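Local coordinates for protein MstE (Scytonema sp. PCC 10023, PDB 6SBF) that acts as a monodomain class II terpene cyclase, cyclising isoprenoid chains into complex scaffolds, probably of the merosterol type, at residues A[354-357]-A[358-362]; A[116-119]-A[120-124]; A[59-62]-A[63-67]; A[26-29]-A[30-34]. The protein carries 1 engineered substitution. All blocks are in the same frame, centred on the assembly; numbering follows the deposited sequence.

Contact 1. Residues A[354-357]-A[358-362]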
loop_
_atom_site.group_PDB
_atom_site.type_symbol
_atom_site.label_atom_id
_atom_site.label_comp_id
_atom_site.label_asym_id
_atom_site.label_seq_id
_atom_site.Cartn_x
_atom_site.Cartn_y
_atom_site.Cartn_z
ATOM N N ALA A 354 -6.526 4.769 -6.325
ATOM C CA ALA A 354 -6.140 5.595 -5.168
ATOM C C ALA A 354 -4.624 5.742 -5.095
ATOM O O ALA A 354 -4.124 6.812 -4.737
ATOM C CB ALA A 354 -6.722 4.988 -3.920
ATOM N N THR A 355 -3.912 4.653 -5.358
ATOM C CA THR A 355 -2.449 4.699 -5.333
ATOM C C THR A 355 -1.937 5.686 -6.365
ATOM O O THR A 355 -1.021 6.513 -6.069
ATOM C CB THR A 355 -1.899 3.299 -5.590
ATOM O OG1 THR A 355 -2.447 2.307 -4.717
ATOM C CG2 THR A 355 -0.400 3.295 -5.423
ATOM N N VAL A 356 -2.406 5.576 -7.588
ATOM C CA VAL A 356 -1.952 6.436 -8.678
ATOM C C VAL A 356 -2.251 7.892 -8.331
ATOM O O VAL A 356 -1.355 8.768 -8.486
ATOM C CB VAL A 356 -2.512 6.048 -10.052
ATOM C CG1 VAL A 356 -2.112 7.062 -11.100
ATOM C CG2 VAL A 356 -2.119 4.600 -10.403
ATOM N N VAL A 357 -3.475 8.192 -7.924
ATOM C CA VAL A 357 -3.818 9.626 -7.727
ATOM C C VAL A 357 -2.935 10.177 -6.590
ATOM O O VAL A 357 -2.439 11.320 -6.695
ATOM C CB VAL A 357 -5.330 9.814 -7.561
ATOM C CG1 VAL A 357 -5.716 9.327 -6.248
ATOM C CG2 VAL A 357 -5.661 11.263 -7.814
ATOM N N ASN A 358 -2.661 9.410 -5.546
ATOM C CA ASN A 358 -1.771 9.883 -4.480
ATOM C C ASN A 358 -0.385 10.242 -5.033
ATOM O O ASN A 358 0.201 11.292 -4.713
ATOM C CB ASN A 358 -1.728 8.868 -3.377
ATOM C CG ASN A 358 -0.661 9.148 -2.365
ATOM O OD1 ASN A 358 0.497 8.851 -2.604
ATOM N ND2 ASN A 358 -1.059 9.668 -1.213
ATOM N N SER A 359 0.165 9.358 -5.867
ATOM C CA SER A 359 1.538 9.583 -6.390
ATOM C C SER A 359 1.536 10.862 -7.233
ATOM O O SER A 359 2.529 11.583 -7.220
ATOM C CB SER A 359 2.042 8.357 -7.142
ATOM O OG SER A 359 1.411 8.165 -8.430
ATOM N N LEU A 360 0.480 11.110 -8.012
ATOM C CA LEU A 360 0.432 12.278 -8.915
ATOM C C LEU A 360 0.296 13.585 -8.086
ATOM O O LEU A 360 0.932 14.573 -8.420
ATOM C CB LEU A 360 -0.723 12.146 -9.893
ATOM C CG LEU A 360 -0.606 11.038 -10.929
ATOM C CD1 LEU A 360 -1.863 10.998 -11.789
ATOM C CD2 LEU A 360 0.627 11.231 -11.789
ATOM N N VAL A 361 -0.519 13.540 -7.044
ATOM C CA VAL A 361 -0.631 14.697 -6.127
ATOM C C VAL A 361 0.734 15.016 -5.508
ATOM O O VAL A 361 1.160 16.193 -5.486
ATOM C CB VAL A 361 -1.717 14.456 -5.075
ATOM C CG1 VAL A 361 -1.734 15.583 -4.056
ATOM C CG2 VAL A 361 -3.094 14.358 -5.683
ATOM N N LYS A 362 1.430 14.006 -5.023
ATOM C CA LYS A 362 2.722 14.230 -4.355
ATOM C C LYS A 362 3.760 14.681 -5.373
ATOM O O LYS A 362 4.640 15.459 -4.995
ATOM C CB LYS A 362 3.112 12.969 -3.602
ATOM C CG LYS A 362 2.227 12.564 -2.433
ATOM C CD LYS A 362 2.582 11.278 -1.708
ATOM C CE LYS A 362 4.006 11.177 -1.288
ATOM N NZ LYS A 362 4.201 12.059 -0.119
#
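The carbonyl group of Val356 is the flat group on which this turn centres, and two donors meet at its oxygen. Leu360 N makes the usual helical bond, 3.0 Å from Val356 O, while Ser359 OG approaches at a sharper angle (123° at the oxygen), tilted from the carbonyl plane, and donates across 2.8 Å to Val356 O. Beside this pair, Leu360 CG rests 3.4 Å from Val356 O. The serine reaches back because its OG lies between the backbone N and the carbonyl carbon (chi1 73°). With an alanine in place of Ser359 this second bond would be gone, and Val356 O would probably depend on Leu360 N alone within the turn. Such use of a serine hydroxyl to bind a preceding carbonyl is a familiar feature of helices, here in the buried helix 350-363 of this alpha6-alpha6 barrel protein. Val356 and Leu360 run side by side, CG1 of the valine 4.0 Å from CD1 of the leucine. On another side of the helix, Asn358 CB lies 3.4 Å from Ala354 O, and its amide is bound beyond the turn, ND2 donating to Met68 O. Ser359 packs on Ala269 and Leu272 of helix 265-275.

Contact 2. Residues A[116-119]-A[120-124]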
loop_
_atom_site.group_PDB
_atom_site.type_symbol
_atom_site.label_atom_id
_atom_site.label_comp_id
_atom_site.label_asym_id
_atom_site.label_seq_id
_atom_site.Cartn_x
_atom_site.Cartn_y
_atom_site.Cartn_z
ATOM N N LEU A 116 -4.874 3.639 11.328
ATOM C CA LEU A 116 -4.198 4.642 12.168
ATOM C C LEU A 116 -3.643 5.789 11.341
ATOM O O LEU A 116 -3.643 6.946 11.861
ATOM C CB LEU A 116 -3.217 3.965 13.111
ATOM C CG LEU A 116 -3.831 3.102 14.197
ATOM C CD1 LEU A 116 -2.753 2.256 14.869
ATOM C CD2 LEU A 116 -4.529 3.980 15.248
ATOM N N GLN A 117 -3.148 5.561 10.139
ATOM C CA GLN A 117 -2.715 6.654 9.259
ATOM C C GLN A 117 -3.936 7.517 8.948
ATOM O O GLN A 117 -3.857 8.752 8.903
ATOM C CB GLN A 117 -2.039 6.112 8.004
ATOM C CG GLN A 117 -0.693 5.447 8.254
ATOM C CD GLN A 117 0.037 5.209 6.952
ATOM O OE1 GLN A 117 0.402 6.154 6.256
ATOM N NE2 GLN A 117 0.270 3.934 6.605
ATOM N N LEU A 118 -5.062 6.884 8.639
ATOM C CA LEU A 118 -6.291 7.629 8.342
ATOM C C LEU A 118 -6.727 8.426 9.587
ATOM O O LEU A 118 -7.104 9.610 9.452
ATOM C CB LEU A 118 -7.377 6.682 7.842
ATOM C CG LEU A 118 -8.728 7.352 7.573
ATOM C CD1 LEU A 118 -8.698 8.539 6.646
ATOM C CD2 LEU A 118 -9.725 6.359 7.050
ATOM N N ALA A 119 -6.674 7.809 10.740
ATOM C CA ALA A 119 -7.031 8.492 12.006
ATOM C C ALA A 119 -6.200 9.769 12.135
ATOM O O ALA A 119 -6.755 10.822 12.489
ATOM C CB ALA A 119 -6.836 7.585 13.190
ATOM N N ALA A 120 -4.913 9.725 11.836
ATOM C CA ALA A 120 -4.066 10.921 11.951
ATOM C C ALA A 120 -4.597 12.001 11.014
ATOM O O ALA A 120 -4.615 13.216 11.401
ATOM C CB ALA A 120 -2.617 10.589 11.719
ATOM N N ALA A 121 -4.980 11.668 9.803
ATOM C CA ALA A 121 -5.446 12.679 8.823
ATOM C C ALA A 121 -6.713 13.382 9.289
ATOM O O ALA A 121 -6.954 14.521 8.880
ATOM C CB ALA A 121 -5.661 12.015 7.476
ATOM N N VAL A 122 -7.518 12.722 10.105
ATOM C CA VAL A 122 -8.785 13.318 10.574
ATOM C C VAL A 122 -8.682 13.727 12.055
ATOM O O VAL A 122 -9.730 13.982 12.655
ATOM C CB VAL A 122 -9.984 12.401 10.273
ATOM C CG1 VAL A 122 -10.121 12.185 8.768
ATOM C CG2 VAL A 122 -9.903 11.090 11.064
ATOM N N GLY A 123 -7.487 13.844 12.618
ATOM C CA GLY A 123 -7.308 14.414 13.947
ATOM C C GLY A 123 -7.745 13.495 15.053
ATOM O O GLY A 123 -7.993 13.946 16.154
ATOM N N ALA A 124 -7.730 12.184 14.764
ATOM C CA ALA A 124 -8.198 11.157 15.713
ATOM C C ALA A 124 -7.079 10.241 16.204
ATOM O O ALA A 124 -7.373 9.226 16.867
ATOM C CB ALA A 124 -9.277 10.339 15.086
#
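Ala119 and Ala124 meet where helix 109-121 stops, and the carbonyl oxygen of Ala119 is the focus of the join. Ala124 N donates to Ala119 O over 2.8 Å in a fairly straight bond (161° at the hydrogen), although the donor stands above the carbonyl plane, away from a lone pair. Val122 N adds a weak bond to the same oxygen, and binds Leu118 O at 3.2 Å. The methyl groups follow the backbone: Ala119 CB and Ala124 CB lie 4.1 Å apart, the apolar contact that usually accompanies a Schellman motif.

That motif is what sets the first shell in place. Gly123, with its positive phi of 74°, is the C-prime residue; it reverses the chain so that Gly123 N binds Ala120 O at 3.2 Å inside the wider loop from Ala124 to Ala119. Val122 already leaves helical geometry, and its chi1 of -61° sets CG2 between the backbone N and the carbonyl carbon, bringing that methyl to 3.5 Å from Ala119 O. The other branch, CG1, looks loosely toward Leu118 CD1.

Further out, Ala124 O accepts from Ser127 OG just before helix 128-138. Ala119, Val122 and Ala124 all pack on Trp85 of helix 75-90, Leu118 reaches Leu81 of that helix, and Leu116 leans on Ala130, Arg134 and Leu137 of helix 128-138.

Contact 3. Residues A[59-62]-A[63-67]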
loop_
_atom_site.group_PDB
_atom_site.type_symbol
_atom_site.label_atom_id
_atom_site.label_comp_id
_atom_site.label_asym_id
_atom_site.label_seq_id
_atom_site.Cartn_x
_atom_site.Cartn_y
_atom_site.Cartn_z
ATOM N N GLU A 59 -12.730 -2.805 5.366
ATOM C CA GLU A 59 -12.010 -2.003 6.390
ATOM C C GLU A 59 -10.631 -1.655 5.857
ATOM O O GLU A 59 -10.198 -0.518 5.925
ATOM C CB GLU A 59 -11.879 -2.763 7.702
ATOM C CG GLU A 59 -13.193 -3.068 8.378
ATOM C CD GLU A 59 -13.125 -3.974 9.580
ATOM O OE1 GLU A 59 -12.111 -3.973 10.308
ATOM O OE2 GLU A 59 -14.145 -4.718 9.820
ATOM N N TRP A 60 -9.876 -2.671 5.376
ATOM C CA TRP A 60 -8.512 -2.446 4.890
ATOM C C TRP A 60 -8.518 -1.495 3.690
ATOM O O TRP A 60 -7.736 -0.529 3.622
ATOM C CB TRP A 60 -7.903 -3.798 4.554
ATOM C CG TRP A 60 -6.663 -3.692 3.727
ATOM C CD1 TRP A 60 -5.567 -2.927 3.940
ATOM C CD2 TRP A 60 -6.379 -4.426 2.540
ATOM N NE1 TRP A 60 -4.616 -3.160 2.990
ATOM C CE2 TRP A 60 -5.106 -4.063 2.101
ATOM C CE3 TRP A 60 -7.118 -5.370 1.834
ATOM C CZ2 TRP A 60 -4.499 -4.659 0.995
ATOM C CZ3 TRP A 60 -6.505 -5.951 0.750
ATOM C CH2 TRP A 60 -5.240 -5.584 0.311
ATOM N N VAL A 61 -9.343 -1.761 2.701
ATOM C CA VAL A 61 -9.380 -0.990 1.453
ATOM C C VAL A 61 -9.752 0.450 1.790
ATOM O O VAL A 61 -9.126 1.393 1.247
ATOM C CB VAL A 61 -10.342 -1.608 0.443
ATOM C CG1 VAL A 61 -10.488 -0.725 -0.764
ATOM C CG2 VAL A 61 -9.834 -2.969 0.030
ATOM N N THR A 62 -10.690 0.660 2.692
ATOM C CA THR A 62 -11.137 2.031 3.079
ATOM C C THR A 62 -10.027 2.760 3.837
ATOM O O THR A 62 -9.819 3.949 3.567
ATOM C CB THR A 62 -12.454 1.893 3.834
ATOM O OG1 THR A 62 -13.472 1.494 2.920
ATOM C CG2 THR A 62 -12.890 3.188 4.479
ATOM N N ALA A 63 -9.359 2.085 4.739
ATOM C CA ALA A 63 -8.237 2.703 5.492
ATOM C C ALA A 63 -7.161 3.138 4.489
ATOM O O ALA A 63 -6.565 4.240 4.607
ATOM C CB ALA A 63 -7.715 1.752 6.546
ATOM N N TYR A 64 -6.818 2.239 3.538
ATOM C CA TYR A 64 -5.775 2.514 2.542
ATOM C C TYR A 64 -6.184 3.686 1.649
ATOM O O TYR A 64 -5.419 4.624 1.432
ATOM C CB TYR A 64 -5.465 1.249 1.770
ATOM C CG TYR A 64 -4.428 1.413 0.688
ATOM C CD1 TYR A 64 -4.740 1.751 -0.606
ATOM C CD2 TYR A 64 -3.096 1.199 0.993
ATOM C CE1 TYR A 64 -3.799 1.808 -1.623
ATOM C CE2 TYR A 64 -2.142 1.273 -0.020
ATOM C CZ TYR A 64 -2.473 1.552 -1.325
ATOM O OH TYR A 64 -1.531 1.609 -2.328
ATOM N N VAL A 65 -7.357 3.591 1.059
ATOM C CA VAL A 65 -7.826 4.630 0.111
ATOM C C VAL A 65 -7.929 5.972 0.860
ATOM O O VAL A 65 -7.547 6.984 0.273
ATOM C CB VAL A 65 -9.125 4.217 -0.573
ATOM C CG1 VAL A 65 -9.698 5.355 -1.386
ATOM C CG2 VAL A 65 -8.916 3.007 -1.462
ATOM N N GLY A 66 -8.484 5.946 2.051
ATOM C CA GLY A 66 -8.590 7.208 2.803
ATOM C C GLY A 66 -7.225 7.794 3.044
ATOM O O GLY A 66 -7.040 9.014 2.854
ATOM N N THR A 67 -6.238 6.973 3.411
ATOM C CA THR A 67 -4.874 7.485 3.627
ATOM C C THR A 67 -4.346 8.054 2.303
ATOM O O THR A 67 -3.692 9.134 2.290
ATOM C CB THR A 67 -3.987 6.374 4.211
ATOM O OG1 THR A 67 -4.479 5.951 5.478
ATOM C CG2 THR A 67 -2.547 6.851 4.373
#
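Val61 and Val65 stand side by side one turn apart, pointing the same way, and show how a shared torsion sets a contact between i and i+4. In both, CG1 is anti to the backbone N (chi1 174° and 172°). Val65 CG2 is therefore turned back along the helix, where it lies 4.1 Å from Val61 CG1 and presses to 3.2 Å from Val61 O, the oxygen that also accepts Val65 N at 2.8 Å.

Thr62 holds its branches in the same way, OG1 standing where the valines carry CG2 and donating to Trp45 O. Thr62 O accepts Gly66 N at 2.8 Å. At the next residue, Thr67 folds OG1 back to donate to Ala63 O over 2.8 Å, and Thr67 N binds Ala63 O from the opposite face of the carbonyl plane, so two bonds grip this oxygen.

Tyr64 extends from the axis with its ring turned square to its stem (chi2 -90°). Its CB sits 3.4 Å from Trp60 O, and its OH leaves the turn for a hydrogen bond with Thr355 OG1, the ring stacking on Phe351 and meeting Trp114 edge-to-face. Buried Glu59 bridges to Arg91 and Arg94. Helix 59-69 is thus wedged between helix 350-363, touched by Val65 through Ile350, helix 75-90, reached by Thr62 at Ala84, and helix 109-121, met by Trp60 and Thr67.

Contact 4. Residues A[26-29]-A[30-34]; sequences NSIN and AAVAF
A plain alpha-helical turn near the amino-terminal end of the modelled chain, in helix 18-37 of this alpha6-alpha6 barrel protein, joins Ile28 to Val32 and illustrates how one face of a helix is built for burial. Ile28 CG2 and Val32 CG2 are 4.2 Å apart, two methyls meeting across a single turn. The valine has CG1 anti to the backbone N (chi1 166°), which lays CG2 beside that N and 3.2 Å from Ile28 O. Ile28 O also accepts Val32 N at 2.9 Å, so the methyl crowds an acceptor already engaged by the backbone.

The regular bonds on either side repeat the pattern: Ala31 N to Ser27 O at 3.0 Å, and Ala33 N to Asn29 O at 2.9 Å. The alanines add only short methyls to this scheme, Ala31 CB lying 3.6 Å from Ser27 O and Ala30 CB 3.5 Å from Asn26 O. The polar ends find partners beyond the turn: Ser27 OG is hydrogen-bonded to Gln299 OE1, and Asn29 OD1 to Tyr74 OH. A glycerol, probably from the crystallisation liquor, lies near the Ala30 side chain.

The turn has a buried side and an open one, Asn26 and Ala33 being exposed. Ser27 and Ala31 pack on Trp305, Val32 on Leu72, and the inward face fits against helix 350-363, where Ile28 touches Val357 and Val361 and Ala31 touches Val357.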
loop_
_atom_site.group_PDB
_atom_site.type_symbol
_atom_site.label_atom_id
_atom_site.label_comp_id
_atom_site.label_asym_id
_atom_site.label_seq_id
_atom_site.Cartn_x
_atom_site.Cartn_y
_atom_site.Cartn_z
ATOM N N ASN A 26 -6.675 17.907 -13.963
ATOM C CA ASN A 26 -7.857 17.262 -14.590
ATOM C C ASN A 26 -7.863 15.754 -14.285
ATOM O O ASN A 26 -8.932 15.176 -13.982
ATOM C CB ASN A 26 -7.935 17.593 -16.070
ATOM C CG ASN A 26 -8.286 19.063 -16.320
ATOM O OD1 ASN A 26 -8.661 19.764 -15.365
ATOM N ND2 ASN A 26 -8.045 19.532 -17.537
ATOM N N SER A 27 -6.695 15.146 -14.388
ATOM C CA SER A 27 -6.511 13.696 -14.140
ATOM C C SER A 27 -6.821 13.372 -12.703
ATOM O O SER A 27 -7.626 12.461 -12.389
ATOM C CB SER A 27 -5.067 13.315 -14.441
ATOM O OG SER A 27 -4.764 11.999 -13.962
ATOM N N ILE A 28 -6.250 14.151 -11.785
ATOM C CA ILE A 28 -6.506 13.952 -10.338
ATOM C C ILE A 28 -8.017 14.090 -10.067
ATOM O O ILE A 28 -8.578 13.308 -9.319
ATOM C CB ILE A 28 -5.616 14.879 -9.515
ATOM C CG1 ILE A 28 -4.150 14.449 -9.596
ATOM C CG2 ILE A 28 -6.145 15.005 -8.079
ATOM C CD1 ILE A 28 -3.174 15.541 -9.254
ATOM N N ASN A 29 -8.615 15.154 -10.587
ATOM C CA ASN A 29 -10.031 15.379 -10.308
ATOM C C ASN A 29 -10.935 14.281 -10.837
ATOM O O ASN A 29 -11.890 13.875 -10.168
ATOM C CB ASN A 29 -10.495 16.752 -10.814
ATOM C CG ASN A 29 -9.790 17.885 -10.066
ATOM O OD1 ASN A 29 -9.437 17.712 -8.904
ATOM N ND2 ASN A 29 -9.669 19.024 -10.724
ATOM N N ALA A 30 -10.604 13.769 -12.013
ATOM C CA ALA A 30 -11.404 12.664 -12.595
ATOM C C ALA A 30 -11.256 11.412 -11.722
ATOM O O ALA A 30 -12.247 10.686 -11.515
ATOM C CB ALA A 30 -10.993 12.391 -14.028
ATOM N N ALA A 31 -10.071 11.174 -11.181
ATOM C CA ALA A 31 -9.841 10.004 -10.319
ATOM C C ALA A 31 -10.562 10.159 -8.994
ATOM O O ALA A 31 -11.119 9.178 -8.469
ATOM C CB ALA A 31 -8.382 9.798 -10.155
ATOM N N VAL A 32 -10.494 11.379 -8.435
ATOM C CA VAL A 32 -11.203 11.601 -7.166
ATOM C C VAL A 32 -12.716 11.387 -7.395
ATOM O O VAL A 32 -13.382 10.767 -6.529
ATOM C CB VAL A 32 -10.904 13.010 -6.647
ATOM C CG1 VAL A 32 -11.862 13.423 -5.551
ATOM C CG2 VAL A 32 -9.450 13.109 -6.200
ATOM N N ALA A 33 -13.257 11.906 -8.502
ATOM C CA ALA A 33 -14.710 11.700 -8.742
ATOM C C ALA A 33 -15.002 10.183 -8.858
ATOM O O ALA A 33 -16.005 9.666 -8.308
ATOM C CB ALA A 33 -15.155 12.423 -9.998
ATOM N N PHE A 34 -14.171 9.450 -9.601
ATOM C CA PHE A 34 -14.353 7.977 -9.717
ATOM C C PHE A 34 -14.357 7.339 -8.340
ATOM O O PHE A 34 -15.242 6.547 -8.002
ATOM C CB PHE A 34 -13.239 7.374 -10.579
ATOM C CG PHE A 34 -13.179 5.863 -10.550
ATOM C CD1 PHE A 34 -13.996 5.107 -11.370
ATOM C CD2 PHE A 34 -12.368 5.218 -9.645
ATOM C CE1 PHE A 34 -13.980 3.724 -11.282
ATOM C CE2 PHE A 34 -12.350 3.830 -9.564
ATOM C CZ PHE A 34 -13.192 3.104 -10.355
#

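How the contacts relate
Along the chain the order is contact 4, contact 3, contact 2, contact 1, each on a helix of its own: 18-37, 59-69, 109-121 and 350-363. The first and last of these helices nevertheless meet, the centres of contacts 4 and 1 being about 10 Å apart, so the two ends of the chain close on each other in the fold. Contact 3 touches both contact 1, 14 Å away between centres, and contact 2, about 11 Å away, and so links them. Contacts 2 and 4 lie farthest apart, 23 Å between centres, without touching. Side chains from the turns also pack between helices, tying the C-terminal helix to three from the sequence's first third.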